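Local coordinates for 3-oxoacyl-[acyl-carrier-protein] synthase 2 (Rickettsia rickettsii, PDB 4JGA) that probably catalyses the decarboxylative condensation of malonyl-ACP with a growing acyl chain, the elongation step of bacterial fatty acid synthesis, at residues D308-L311 with T316-M319; I320-A325 with I384-L389; I374-A379 with D413-N418; N399-L402 with A407-T410. All coordinates share one frame; numbering follows the deposited sequence.

Contact 1 of 4, residues D308-L311 with T316-M319; sequences DAML and TPDM. With NA (sodium ion), chain E.
Met310 of helix 300-312 meets Pro317 through apolar contact alone, and no hydrogen bond joins the two segments. The sulfur rests against the proline backbone, Met310 SD lying 3.8 Å from Pro317 CA, while the terminal methyl meets the ring at CG, Met310 CE to Pro317 CG 3.9 Å. A bend at the last torsion (chi3 -68°) turns CE aside from the otherwise extended chain, and the thioether crosses the pyrrolidine at about a right angle. Leu344 and Phe345 of helix 331-345 also pack on Met310, and Phe345 touches Pro317 as well. The contact thus belongs to the helix-to-strand connection of the C-terminal half of a thiolase-type fold, where the chain leaves helix 300-312 and turns back into strand 322-324. Within the turn itself, Met319 N donates to Thr316 O. Thr316 OG1 is modelled 2.5 Å from Asp318 OD1, too short to be taken at face value. A weak bond runs from Thr316 N to Met319 SD, nearly straight at 175° but long at 3.6 Å. From this turn the sodium ion takes a main-chain ligand, Asp318 O at 2.8 Å; the side-chain oxygen Asp321 OD1 and two waters also bind it.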
loop_
_atom_site.group_PDB
_atom_site.type_symbol
_atom_site.label_atom_id
_atom_site.label_comp_id
_atom_site.label_asym_id
_atom_site.label_seq_id
_atom_site.Cartn_x
_atom_site.Cartn_y
_atom_site.Cartn_z
ATOM N N ASP A 308 -7.934 -10.493 18.799
ATOM C CA ASP A 308 -8.507 -11.020 17.560
ATOM C C ASP A 308 -7.585 -12.026 16.853
ATOM O O ASP A 308 -8.050 -12.950 16.229
ATOM C CB ASP A 308 -8.795 -9.882 16.590
ATOM C CG ASP A 308 -9.905 -8.942 17.092
ATOM O OD1 ASP A 308 -10.521 -9.186 18.165
ATOM O OD2 ASP A 308 -10.111 -7.954 16.368
ATOM N N ALA A 309 -6.285 -11.818 16.952
ATOM C CA ALA A 309 -5.344 -12.703 16.282
ATOM C C ALA A 309 -5.458 -14.101 16.876
ATOM O O ALA A 309 -5.482 -15.090 16.157
ATOM C CB ALA A 309 -3.933 -12.165 16.395
ATOM N N MET A 310 -5.657 -14.150 18.188
ATOM C CA MET A 310 -5.824 -15.415 18.917
ATOM C C MET A 310 -7.177 -16.046 18.695
ATOM O O MET A 310 -7.268 -17.258 18.521
ATOM C CB MET A 310 -5.544 -15.203 20.399
ATOM C CG MET A 310 -4.070 -14.981 20.673
ATOM S SD MET A 310 -3.708 -14.889 22.424
ATOM C CE MET A 310 -4.492 -13.382 22.913
ATOM N N LEU A 311 -8.225 -15.222 18.653
ATOM C CA LEU A 311 -9.535 -15.730 18.283
ATOM C C LEU A 311 -9.530 -16.300 16.856
ATOM O O LEU A 311 -10.090 -17.362 16.596
ATOM C CB LEU A 311 -10.621 -14.645 18.445
ATOM C CG LEU A 311 -10.946 -14.247 19.894
ATOM C CD1 LEU A 311 -11.898 -13.053 19.907
ATOM C CD2 LEU A 311 -11.565 -15.401 20.712
ATOM N N THR A 316 -6.274 -19.940 22.954
ATOM C CA THR A 316 -6.522 -19.168 24.172
ATOM C C THR A 316 -5.195 -18.546 24.622
ATOM O O THR A 316 -4.130 -18.973 24.184
ATOM C CB THR A 316 -7.129 -20.056 25.259
ATOM O OG1 THR A 316 -6.328 -21.224 25.405
ATOM C CG2 THR A 316 -8.574 -20.496 24.890
ATOM N N PRO A 317 -5.246 -17.490 25.451
ATOM C CA PRO A 317 -4.001 -16.761 25.716
ATOM C C PRO A 317 -2.931 -17.532 26.511
ATOM O O PRO A 317 -1.759 -17.221 26.379
ATOM C CB PRO A 317 -4.480 -15.534 26.480
ATOM C CG PRO A 317 -5.886 -15.322 25.995
ATOM C CD PRO A 317 -6.430 -16.715 25.863
ATOM N N ASP A 318 -3.328 -18.532 27.287
ATOM C CA ASP A 318 -2.375 -19.416 27.969
ATOM C C ASP A 318 -1.468 -20.169 26.996
ATOM O O ASP A 318 -0.397 -20.621 27.375
ATOM C CB ASP A 318 -3.123 -20.436 28.822
ATOM C CG ASP A 318 -4.108 -21.246 27.995
ATOM O OD1 ASP A 318 -5.030 -20.642 27.435
ATOM O OD2 ASP A 318 -3.932 -22.468 27.858
ATOM N N MET A 319 -1.886 -20.291 25.737
ATOM C CA MET A 319 -1.166 -21.105 24.777
ATOM C C MET A 319 0.061 -20.390 24.164
ATOM O O MET A 319 0.969 -21.050 23.682
ATOM C CB MET A 319 -2.114 -21.607 23.680
ATOM C CG MET A 319 -3.079 -22.689 24.175
ATOM S SD MET A 319 -4.403 -23.040 23.007
ATOM C CE MET A 319 -3.447 -23.798 21.680
HETATM NA NA NA E . 2.257 -21.393 26.999
HETATM O O HOH W 1 0.869 -22.174 29.472
HETATM O O HOH W 2 3.628 -19.801 28.475
#

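Contact 2 of 4, residues I320-A325 with I384-L389; sequences IDYINA and IAPPTL. With K (potassium ion), chain C; NA (sodium ion), chain E.
The phenol of Tyr322 lies against Ala385 and Pro386, with Ala385 CA over one face of the ring and Pro386 near its hydroxyl end. Ala385 CB approaches Tyr322 CD1 to 3.8 Å. Farther along the ring, Pro386 CD stands obliquely 3.7 Å from Tyr322 CZ, and Pro386 CG comes to 3.4 Å from Tyr322 OH. The ring reaches them because CG is anti to the backbone N (chi1 167°), which carries it along the strand toward Asn324. There Asn324 ND2 donates to Tyr322 OH (3.0 Å), bent at 144° and tilted 24° out of the amide plane, and Ser355 OG is hydrogen-bonded to the same hydroxyl, so the buried phenol oxygen is gripped from two residues. The amide oxygen, Asn324 OD1, and the main-chain Asn324 O each bind the potassium ion at 2.7 Å, joined by Ala325 O and by Glu372, Ser417 and Asn418. At the start of the segment Asp321 OD1 binds sodium at 2.6 Å, while its OD2 forms a salt bridge with Lys411. Strand 322-324 runs between strands 414-421 and 353-355 of the large sheet, with helix 331-345 packed on Ile323 and helix 33-41 on Ile384 and Pro386.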
loop_
_atom_site.group_PDB
_atom_site.type_symbol
_atom_site.label_atom_id
_atom_site.label_comp_id
_atom_site.label_asym_id
_atom_site.label_seq_id
_atom_site.Cartn_x
_atom_site.Cartn_y
_atom_site.Cartn_z
ATOM N N ILE A 320 0.063 -19.056 24.138
ATOM C CA ILE A 320 1.200 -18.292 23.630
ATOM C C ILE A 320 2.411 -18.581 24.520
ATOM O O ILE A 320 2.293 -18.589 25.748
ATOM C CB ILE A 320 0.905 -16.791 23.650
ATOM C CG1 ILE A 320 -0.218 -16.461 22.661
ATOM C CG2 ILE A 320 2.138 -15.968 23.337
ATOM C CD1 ILE A 320 0.121 -16.766 21.225
ATOM N N ASP A 321 3.572 -18.813 23.915
ATOM C CA ASP A 321 4.833 -18.988 24.708
ATOM C C ASP A 321 5.751 -17.765 24.681
ATOM O O ASP A 321 6.442 -17.457 25.661
ATOM C CB ASP A 321 5.575 -20.193 24.181
ATOM C CG ASP A 321 4.797 -21.471 24.354
ATOM O OD1 ASP A 321 4.292 -21.726 25.477
ATOM O OD2 ASP A 321 4.689 -22.224 23.355
ATOM N N TYR A 322 5.755 -17.074 23.542
ATOM C CA TYR A 322 6.657 -15.943 23.340
ATOM C C TYR A 322 5.950 -14.886 22.508
ATOM O O TYR A 322 5.188 -15.224 21.592
ATOM C CB TYR A 322 7.987 -16.384 22.683
ATOM C CG TYR A 322 8.812 -15.227 22.165
ATOM C CD1 TYR A 322 9.429 -14.347 23.049
ATOM C CD2 TYR A 322 8.952 -14.981 20.793
ATOM C CE1 TYR A 322 10.171 -13.277 22.587
ATOM C CE2 TYR A 322 9.708 -13.911 20.335
ATOM C CZ TYR A 322 10.303 -13.063 21.239
ATOM O OH TYR A 322 11.035 -11.961 20.809
ATOM N N ILE A 323 6.206 -13.624 22.865
ATOM C CA ILE A 323 5.658 -12.458 22.203
ATOM C C ILE A 323 6.817 -11.585 21.741
ATOM O O ILE A 323 7.674 -11.179 22.531
ATOM C CB ILE A 323 4.780 -11.615 23.145
ATOM C CG1 ILE A 323 3.644 -12.463 23.690
ATOM C CG2 ILE A 323 4.269 -10.342 22.439
ATOM C CD1 ILE A 323 2.866 -11.788 24.781
ATOM N N ASN A 324 6.859 -11.344 20.433
ATOM C CA ASN A 324 7.780 -10.384 19.883
ATOM C C ASN A 324 7.021 -9.073 19.801
ATOM O O ASN A 324 6.132 -8.891 18.942
ATOM C CB ASN A 324 8.325 -10.815 18.513
ATOM C CG ASN A 324 9.443 -9.893 18.039
ATOM O OD1 ASN A 324 9.169 -8.844 17.420
ATOM N ND2 ASN A 324 10.714 -10.252 18.349
ATOM N N ALA A 325 7.347 -8.187 20.727
ATOM C CA ALA A 325 6.645 -6.952 20.916
ATOM C C ALA A 325 6.925 -5.976 19.748
ATOM O O ALA A 325 7.861 -6.179 18.966
ATOM C CB ALA A 325 7.088 -6.341 22.231
ATOM N N ILE A 384 14.320 -20.580 21.349
ATOM C CA ILE A 384 14.997 -19.530 22.055
ATOM C C ILE A 384 14.322 -18.191 21.806
ATOM O O ILE A 384 13.907 -17.891 20.695
ATOM C CB ILE A 384 16.494 -19.490 21.696
ATOM C CG1 ILE A 384 17.242 -18.564 22.637
ATOM C CG2 ILE A 384 16.726 -19.062 20.271
ATOM C CD1 ILE A 384 18.742 -18.781 22.584
ATOM N N ALA A 385 14.205 -17.416 22.878
ATOM C CA ALA A 385 13.663 -16.091 22.828
ATOM C C ALA A 385 14.824 -15.106 22.803
ATOM O O ALA A 385 15.701 -15.164 23.673
ATOM C CB ALA A 385 12.814 -15.850 24.075
ATOM N N PRO A 386 14.841 -14.209 21.823
ATOM C CA PRO A 386 15.872 -13.196 21.752
ATOM C C PRO A 386 15.728 -12.155 22.870
ATOM O O PRO A 386 14.621 -11.946 23.377
ATOM C CB PRO A 386 15.670 -12.593 20.359
ATOM C CG PRO A 386 14.257 -12.822 20.047
ATOM C CD PRO A 386 13.846 -14.077 20.752
ATOM N N PRO A 387 16.839 -11.512 23.277
ATOM C CA PRO A 387 16.867 -10.596 24.428
ATOM C C PRO A 387 16.301 -9.188 24.158
ATOM O O PRO A 387 16.331 -8.689 23.030
ATOM C CB PRO A 387 18.358 -10.488 24.728
ATOM C CG PRO A 387 18.989 -10.595 23.377
ATOM C CD PRO A 387 18.147 -11.577 22.607
ATOM N N THR A 388 15.766 -8.564 25.197
ATOM C CA THR A 388 15.586 -7.132 25.169
ATOM C C THR A 388 16.889 -6.540 25.710
ATOM O O THR A 388 17.160 -6.542 26.918
ATOM C CB THR A 388 14.388 -6.684 26.012
ATOM O OG1 THR A 388 13.212 -7.371 25.566
ATOM C CG2 THR A 388 14.206 -5.215 25.882
ATOM N N LEU A 389 17.722 -6.074 24.790
ATOM C CA LEU A 389 18.947 -5.383 25.177
ATOM C C LEU A 389 18.622 -4.093 25.914
ATOM O O LEU A 389 17.516 -3.512 25.771
ATOM C CB LEU A 389 19.809 -5.081 23.955
ATOM C CG LEU A 389 20.293 -6.292 23.138
ATOM C CD1 LEU A 389 21.194 -5.801 22.018
ATOM C CD2 LEU A 389 21.032 -7.276 24.035
HETATM K K K C . 6.890 -7.540 16.694
HETATM NA NA NA E . 2.257 -21.393 26.999
HETATM O O HOH W 2 3.628 -19.801 28.475
HETATM O O HOH W 1 0.869 -22.174 29.472
#

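Contact 3 of 4, residues I374-A379 with D413-N418; sequences IFSALA and DYVLSN. With K (potassium ion), chain C.
Helix 368-382 packs here on strand 414-421, one of the helix-on-sheet layers of the thiolase fold, beside the potassium site of the C-terminal half. Ser376 makes the contact from the helix, and Val415 and Ser417, two residues apart on the same side of the strand, receive it. The CA atoms of Ser376 and Val415 are only 6.4 Å apart, a close approach that the small serine permits. Its CB sits 3.5 Å from Val415 CG1, the branch that lies anti to the backbone N (chi1 175°), while Val415 CG2 faces the helix backbone, 3.9 Å from Ser376 O. No hydrogen bond passes between the segments. Although Ser376 OG lies 3.6 Å from Ser417 CB, the hydroxyl is hydrogen-bonded to Glu372 O one helical turn earlier, a bond that satisfies a buried polar atom within its own helix. The serine thus meets the strand by van der Waals contact alone.

Around the pair, Ile431 of strand 425-432 also touches Ser376, and on the other side of the helix Phe375 and Leu378 pack on helix 33-41 and strand 18-26. Toward the far end of the strand segment the chain becomes a metal ligand. Asn418 O coordinates the potassium ion at 2.7 Å, and Asn324, Ala325 and Glu372 complete the set; Glu372 stands on the same helix as Ser376, so helix and strand share the ion as well as the packing. With its hydroxyl anti to the backbone N (chi1 -177°), Ser417 directs OG onto the potassium ion at 2.9 Å.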
loop_
_atom_site.group_PDB
_atom_site.type_symbol
_atom_site.label_atom_id
_atom_site.label_comp_id
_atom_site.label_asym_id
_atom_site.label_seq_id
_atom_site.Cartn_x
_atom_site.Cartn_y
_atom_site.Cartn_z
ATOM N N ILE A 374 9.859 -13.013 10.996
ATOM C CA ILE A 374 10.943 -13.960 10.769
ATOM C C ILE A 374 11.649 -14.366 12.071
ATOM O O ILE A 374 11.850 -15.577 12.333
ATOM C CB ILE A 374 11.907 -13.400 9.725
ATOM C CG1 ILE A 374 11.200 -13.378 8.357
ATOM C CG2 ILE A 374 13.177 -14.232 9.657
ATOM C CD1 ILE A 374 11.868 -12.558 7.264
ATOM N N PHE A 375 11.999 -13.387 12.905
ATOM C CA PHE A 375 12.597 -13.698 14.219
ATOM C C PHE A 375 11.688 -14.616 15.021
ATOM O O PHE A 375 12.172 -15.527 15.711
ATOM C CB PHE A 375 12.914 -12.433 15.030
ATOM C CG PHE A 375 13.966 -11.542 14.419
ATOM C CD1 PHE A 375 14.907 -12.021 13.535
ATOM C CD2 PHE A 375 14.017 -10.195 14.763
ATOM C CE1 PHE A 375 15.878 -11.186 13.020
ATOM C CE2 PHE A 375 14.984 -9.335 14.228
ATOM C CZ PHE A 375 15.915 -9.844 13.365
ATOM N N SER A 376 10.377 -14.384 14.906
ATOM C CA SER A 376 9.370 -15.176 15.614
ATOM C C SER A 376 9.373 -16.648 15.166
ATOM O O SER A 376 9.360 -17.570 16.006
ATOM C CB SER A 376 7.980 -14.545 15.459
ATOM O OG SER A 376 7.914 -13.246 16.071
ATOM N N ALA A 377 9.461 -16.857 13.853
ATOM C CA ALA A 377 9.591 -18.183 13.312
ATOM C C ALA A 377 10.893 -18.863 13.756
ATOM O O ALA A 377 10.923 -20.060 14.011
ATOM C CB ALA A 377 9.519 -18.120 11.802
ATOM N N LEU A 378 11.981 -18.113 13.773
ATOM C CA LEU A 378 13.270 -18.663 14.187
ATOM C C LEU A 378 13.290 -18.990 15.684
ATOM O O LEU A 378 13.954 -19.909 16.089
ATOM C CB LEU A 378 14.424 -17.707 13.801
ATOM C CG LEU A 378 14.614 -17.566 12.289
ATOM C CD1 LEU A 378 15.438 -16.341 11.925
ATOM C CD2 LEU A 378 15.271 -18.786 11.730
ATOM N N ALA A 379 12.575 -18.214 16.499
ATOM C CA ALA A 379 12.462 -18.543 17.923
ATOM C C ALA A 379 11.839 -19.931 18.113
ATOM O O ALA A 379 12.208 -20.679 19.023
ATOM C CB ALA A 379 11.645 -17.497 18.671
ATOM N N ASP A 413 6.144 -23.004 21.093
ATOM C CA ASP A 413 5.286 -23.626 20.101
ATOM C C ASP A 413 4.325 -22.612 19.485
ATOM O O ASP A 413 3.856 -22.820 18.387
ATOM C CB ASP A 413 4.491 -24.756 20.730
ATOM C CG ASP A 413 5.360 -25.987 21.043
ATOM O OD1 ASP A 413 6.415 -26.191 20.421
ATOM O OD2 ASP A 413 4.988 -26.731 21.940
ATOM N N TYR A 414 3.973 -21.574 20.211
ATOM C CA TYR A 414 3.121 -20.549 19.678
ATOM C C TYR A 414 3.744 -19.202 19.963
ATOM O O TYR A 414 4.152 -18.923 21.103
ATOM C CB TYR A 414 1.744 -20.579 20.330
ATOM C CG TYR A 414 0.901 -21.782 20.018
ATOM C CD1 TYR A 414 1.041 -22.979 20.732
ATOM C CD2 TYR A 414 -0.072 -21.718 19.036
ATOM C CE1 TYR A 414 0.224 -24.079 20.458
ATOM C CE2 TYR A 414 -0.870 -22.811 18.748
ATOM C CZ TYR A 414 -0.720 -23.968 19.453
ATOM O OH TYR A 414 -1.530 -25.009 19.130
ATOM N N VAL A 415 3.762 -18.353 18.943
ATOM C CA VAL A 415 4.322 -17.014 19.056
ATOM C C VAL A 415 3.352 -15.960 18.535
ATOM O O VAL A 415 2.695 -16.167 17.515
ATOM C CB VAL A 415 5.620 -16.896 18.270
ATOM C CG1 VAL A 415 6.136 -15.452 18.303
ATOM C CG2 VAL A 415 6.657 -17.848 18.843
ATOM N N LEU A 416 3.261 -14.852 19.267
ATOM C CA LEU A 416 2.503 -13.677 18.879
ATOM C C LEU A 416 3.507 -12.552 18.553
ATOM O O LEU A 416 4.446 -12.303 19.324
ATOM C CB LEU A 416 1.582 -13.218 20.029
ATOM C CG LEU A 416 0.860 -11.877 19.887
ATOM C CD1 LEU A 416 -0.233 -11.966 18.845
ATOM C CD2 LEU A 416 0.245 -11.438 21.196
ATOM N N SER A 417 3.286 -11.858 17.440
ATOM C CA SER A 417 4.121 -10.721 17.071
ATOM C C SER A 417 3.242 -9.511 16.727
ATOM O O SER A 417 2.335 -9.604 15.925
ATOM C CB SER A 417 5.016 -11.084 15.864
ATOM O OG SER A 417 5.883 -10.012 15.524
ATOM N N ASN A 418 3.544 -8.382 17.365
ATOM C CA ASN A 418 2.816 -7.151 17.218
ATOM C C ASN A 418 3.536 -6.093 16.375
ATOM O O ASN A 418 4.754 -5.966 16.441
ATOM C CB ASN A 418 2.577 -6.539 18.602
ATOM C CG ASN A 418 1.697 -7.381 19.498
ATOM O OD1 ASN A 418 0.888 -8.192 19.049
ATOM N ND2 ASN A 418 1.866 -7.195 20.786
HETATM K K K C . 6.890 -7.540 16.694
#

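Contact 4 of 4, residues N399-L402 with A407-T410; sequences NIDL and AKKT
Asp401 and Lys408 reach for each other from opposite directions and join in a salt bridge at the protein surface, linking a loop to the short, weakly bonded antiparallel pair of strands 384-385 and 408-409. Lys408 belongs to the second of these strands. Its chain is stretched out along its whole length, every torsion close to 180°, with CG anti to the backbone N, and so the ammonium group is carried well away from its own strand toward the loop. Asp401 answers with the same first torsion, chi1 -169°, which extends its carboxylate toward the lysine.

The two groups meet at one oxygen. Lys408 NZ donates to Asp401 OD2 at 2.7 Å, and it comes in on the syn lone pair of that oxygen, the side facing the other carboxylate oxygen. The bridge is nevertheless one-sided, since NZ remains 4.2 Å from Asp401 OD1. That second oxygen accepts a hydrogen bond from Val403 N, so the carboxylate is held at both oxygens, one by the loop that carries it and one by the lysine; the positive charge close by would be expected to favour its ionised form.

Backbone hydrogen bonds tie down the residues that carry the bridge: Asp401 pairs with Met354 of strand 353-355, and Lys408 pairs with Ala385. The side chain of Asp401 also touches Leu353. The lysine methylenes nearest the charge follow it toward the carboxylate, Lys408 CE standing 3.7 Å from Asp401 OD2 and Lys408 CD 3.9 Å from the same oxygen.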
loop_
_atom_site.group_PDB
_atom_site.type_symbol
_atom_site.label_atom_id
_atom_site.label_comp_id
_atom_site.label_asym_id
_atom_site.label_seq_id
_atom_site.Cartn_x
_atom_site.Cartn_y
_atom_site.Cartn_z
ATOM N N ASN A 399 5.583 -6.869 34.979
ATOM C CA ASN A 399 5.192 -8.037 35.789
ATOM C C ASN A 399 5.378 -9.344 35.059
ATOM O O ASN A 399 4.874 -10.372 35.499
ATOM C CB ASN A 399 3.709 -7.956 36.135
ATOM C CG ASN A 399 3.419 -7.079 37.312
ATOM O OD1 ASN A 399 4.240 -6.876 38.197
ATOM N ND2 ASN A 399 2.202 -6.553 37.328
ATOM N N ILE A 400 6.048 -9.315 33.923
ATOM C CA ILE A 400 6.352 -10.534 33.185
ATOM C C ILE A 400 7.806 -10.506 32.798
ATOM O O ILE A 400 8.468 -9.487 32.929
ATOM C CB ILE A 400 5.505 -10.696 31.904
ATOM C CG1 ILE A 400 5.617 -9.462 31.026
ATOM C CG2 ILE A 400 4.055 -10.960 32.271
ATOM C CD1 ILE A 400 5.012 -9.714 29.669
ATOM N N ASP A 401 8.284 -11.655 32.341
ATOM C CA ASP A 401 9.662 -11.829 31.902
ATOM C C ASP A 401 9.872 -11.178 30.513
ATOM O O ASP A 401 9.323 -11.633 29.519
ATOM C CB ASP A 401 9.974 -13.321 31.858
ATOM C CG ASP A 401 11.442 -13.614 31.667
ATOM O OD1 ASP A 401 12.209 -12.745 31.195
ATOM O OD2 ASP A 401 11.819 -14.747 32.017
ATOM N N LEU A 402 10.664 -10.111 30.472
ATOM C CA LEU A 402 10.951 -9.376 29.237
ATOM C C LEU A 402 12.288 -9.785 28.642
ATOM O O LEU A 402 12.832 -9.103 27.745
ATOM C CB LEU A 402 10.928 -7.871 29.472
ATOM C CG LEU A 402 9.564 -7.277 29.838
ATOM C CD1 LEU A 402 9.681 -5.784 30.151
ATOM C CD2 LEU A 402 8.500 -7.548 28.768
ATOM N N ALA A 407 19.553 -13.744 25.806
ATOM C CA ALA A 407 18.608 -14.707 25.237
ATOM C C ALA A 407 18.239 -15.819 26.229
ATOM O O ALA A 407 19.031 -16.175 27.084
ATOM C CB ALA A 407 19.208 -15.316 23.985
ATOM N N LYS A 408 17.053 -16.389 26.083
ATOM C CA LYS A 408 16.620 -17.438 26.999
ATOM C C LYS A 408 15.984 -18.614 26.255
ATOM O O LYS A 408 15.029 -18.443 25.485
ATOM C CB LYS A 408 15.613 -16.821 27.940
ATOM C CG LYS A 408 15.293 -17.641 29.146
ATOM C CD LYS A 408 14.573 -16.730 30.113
ATOM C CE LYS A 408 14.391 -17.377 31.456
ATOM N NZ LYS A 408 14.067 -16.280 32.401
ATOM N N LYS A 409 16.543 -19.797 26.443
ATOM C CA LYS A 409 15.986 -20.959 25.806
ATOM C C LYS A 409 14.734 -21.343 26.581
ATOM O O LYS A 409 14.730 -21.369 27.805
ATOM C CB LYS A 409 16.991 -22.128 25.752
ATOM C CG LYS A 409 18.205 -21.924 24.841
ATOM C CD LYS A 409 18.893 -23.264 24.505
ATOM C CE LYS A 409 18.111 -24.284 23.642
ATOM N NZ LYS A 409 17.186 -23.698 22.625
ATOM N N THR A 410 13.676 -21.669 25.857
ATOM C CA THR A 410 12.459 -22.184 26.492
ATOM C C THR A 410 11.581 -22.892 25.455
ATOM O O THR A 410 11.870 -22.845 24.242
ATOM C CB THR A 410 11.678 -21.060 27.201
ATOM O OG1 THR A 410 10.632 -21.624 27.996
ATOM C CG2 THR A 410 11.078 -20.120 26.218
#

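Overall arrangement
Contact 2 is the hub of the set. Its centre lies 8 Å from that of contact 3 and 7 Å from that of contact 4. Strands 322-324 and 414-421 are neighbours in the large sheet, where Asn324 N bonds to Leu416 O (2.8 Å), and contacts 2 and 3 together supply four of the five potassium-binding residues. Strand 384-385 pairs with 408-409 of contact 4, Ala385 N to Lys408 O being 2.9 Å. Contact 1, about 17 Å from contact 2 between centres, shares the sodium ion and both waters with it, and Met310 SD packs 3.8 Å from Ile320 CG1. Contact 4 stays apart from contact 1, their nearest atoms about 10 Å away.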